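Side-chain contact in CglIIR protein (Corynebacterium glutamicum, PDB 6F1S), which probably hydrolyses NTP through a DEAD-Z1 helicase-like motor as the H subunit of restriction endonuclease CglI, of which this is the C-terminal domain: residues A[50-54]-A[55-59]. Residues are numbered along the deposited sequence; the frame is centred on the assembly and turned at random.
Sequences STIGM and RAIIT
Ile52 of strand 49-52, outermost in the sheet within this chain, folds back onto Ala56 and Ile57 in the first turn of helix 54-61, a local strand-to-helix junction with Gly53 as N-cap. Both branches of Ile52 take part. With CG1 anti to the backbone N (chi1 -174°) and the chain extended beyond it, Ile52 CD1 arrives 3.6 Å from Ala56 CB. On the other branch, Ile52 CG2 lies 3.5 Å from Ile57 CG1 and nearly as close to Ile57 CD1. The two isoleucine side chains meet at a slant, and Ile52 straddles two successive helical positions.

The backbone turn that makes this possible is held by the carbonyl of Gly53. Gly53 O accepts a nearly straight bond from Ile57 N (3.1 Å, N-H...O 166°) and a weak, bent one from Ala56 N (130°). Ala56 CB also sits 3.4 Å from Gly53 O. One residue on, Met54 O takes the next regular helical bond, from Ile58 N at 3.0 Å, while Ile58 CG1 comes within 3.1 Å of Met54 O. Arg55 O has two donors, Thr59 N and Thr59 OG1 (2.8 Å for the hydroxyl), reaching it from opposite faces of the carbonyl plane.

The selenomethionine side chain of Met54 leaves the turn for Ala92, Leu90, Pro125 and Glu84. Ile52 bonds through its backbone to Ala92 and touches Met94, tying the junction to the neighbouring antiparallel strand 92-100; Ile57 also meets Ala92, and with Ile58 packs on Leu80 of helix 73-86.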
loop_
_atom_site.group_PDB
_atom_site.type_symbol
_atom_site.label_atom_id
_atom_site.label_comp_id
_atom_site.label_asym_id
_atom_site.label_seq_id
_atom_site.Cartn_x
_atom_site.Cartn_y
_atom_site.Cartn_z
ATOM N N SER A 50 -5.679 -10.679 -4.511
ATOM C CA SER A 50 -5.024 -11.977 -4.450
ATOM C C SER A 50 -4.438 -12.238 -3.080
ATOM O O SER A 50 -4.429 -11.359 -2.222
ATOM C CB SER A 50 -3.917 -12.063 -5.500
ATOM O OG SER A 50 -2.834 -11.209 -5.178
ATOM N N THR A 51 -3.951 -13.453 -2.870
ATOM C CA THR A 51 -3.107 -13.705 -1.713
ATOM C C THR A 51 -1.678 -13.822 -2.207
ATOM O O THR A 51 -1.439 -14.159 -3.363
ATOM C CB THR A 51 -3.518 -14.966 -0.941
ATOM O OG1 THR A 51 -3.390 -16.115 -1.784
ATOM C CG2 THR A 51 -4.954 -14.840 -0.455
ATOM N N ILE A 52 -0.731 -13.518 -1.332
ATOM C CA ILE A 52 0.671 -13.469 -1.718
ATOM C C ILE A 52 1.547 -13.794 -0.508
ATOM O O ILE A 52 1.208 -13.444 0.623
ATOM C CB ILE A 52 1.024 -12.086 -2.308
ATOM C CG1 ILE A 52 2.451 -12.062 -2.856
ATOM C CG2 ILE A 52 0.794 -10.992 -1.278
ATOM C CD1 ILE A 52 2.840 -10.742 -3.488
ATOM N N GLY A 53 2.655 -14.490 -0.748
ATOM C CA GLY A 53 3.553 -14.906 0.316
ATOM C C GLY A 53 4.249 -13.750 1.014
ATOM O O GLY A 53 4.529 -12.721 0.400
HETATM N N MSE A 54 4.542 -13.938 2.298
HETATM C CA MSE A 54 5.122 -12.899 3.151
HETATM C C MSE A 54 6.383 -12.265 2.593
HETATM O O MSE A 54 6.515 -11.045 2.581
HETATM C CB MSE A 54 5.434 -13.473 4.534
HETATM C CG MSE A 54 4.205 -13.891 5.310
HETATM SE SE MSE A 54 2.942 -12.417 5.485
HETATM C CE MSE A 54 1.629 -13.294 6.625
ATOM N N ARG A 55 7.313 -13.095 2.139
ATOM C CA ARG A 55 8.569 -12.604 1.598
ATOM C C ARG A 55 8.359 -11.704 0.377
ATOM O O ARG A 55 9.121 -10.757 0.149
ATOM C CB ARG A 55 9.479 -13.777 1.239
ATOM C CG ARG A 55 10.801 -13.353 0.653
ATOM C CD ARG A 55 11.635 -14.542 0.232
ATOM N NE ARG A 55 12.848 -14.117 -0.459
ATOM C CZ ARG A 55 13.757 -14.951 -0.948
ATOM N NH1 ARG A 55 13.595 -16.262 -0.819
ATOM N NH2 ARG A 55 14.828 -14.472 -1.564
ATOM N N ALA A 56 7.320 -11.990 -0.402
ATOM C CA ALA A 56 7.056 -11.217 -1.611
ATOM C C ALA A 56 6.474 -9.856 -1.253
ATOM O O ALA A 56 6.801 -8.846 -1.878
ATOM C CB ALA A 56 6.120 -11.973 -2.536
ATOM N N ILE A 57 5.607 -9.844 -0.246
ATOM C CA ILE A 57 5.103 -8.612 0.344
ATOM C C ILE A 57 6.242 -7.723 0.834
ATOM O O ILE A 57 6.289 -6.530 0.515
ATOM C CB ILE A 57 4.157 -8.904 1.528
ATOM C CG1 ILE A 57 2.769 -9.274 1.024
ATOM C CG2 ILE A 57 4.039 -7.694 2.430
ATOM C CD1 ILE A 57 1.979 -8.094 0.502
ATOM N N ILE A 58 7.147 -8.309 1.620
ATOM C CA ILE A 58 8.273 -7.569 2.184
ATOM C C ILE A 58 9.067 -6.876 1.085
ATOM O O ILE A 58 9.399 -5.695 1.184
ATOM C CB ILE A 58 9.236 -8.482 2.964
ATOM C CG1 ILE A 58 8.516 -9.204 4.097
ATOM C CG2 ILE A 58 10.405 -7.678 3.499
ATOM C CD1 ILE A 58 7.915 -8.290 5.108
ATOM N N THR A 59 9.361 -7.639 0.038
ATOM C CA THR A 59 10.150 -7.166 -1.092
ATOM C C THR A 59 9.514 -5.943 -1.735
ATOM O O THR A 59 10.205 -4.997 -2.114
ATOM C CB THR A 59 10.314 -8.279 -2.148
ATOM O OG1 THR A 59 10.931 -9.422 -1.540
ATOM C CG2 THR A 59 11.163 -7.802 -3.318
#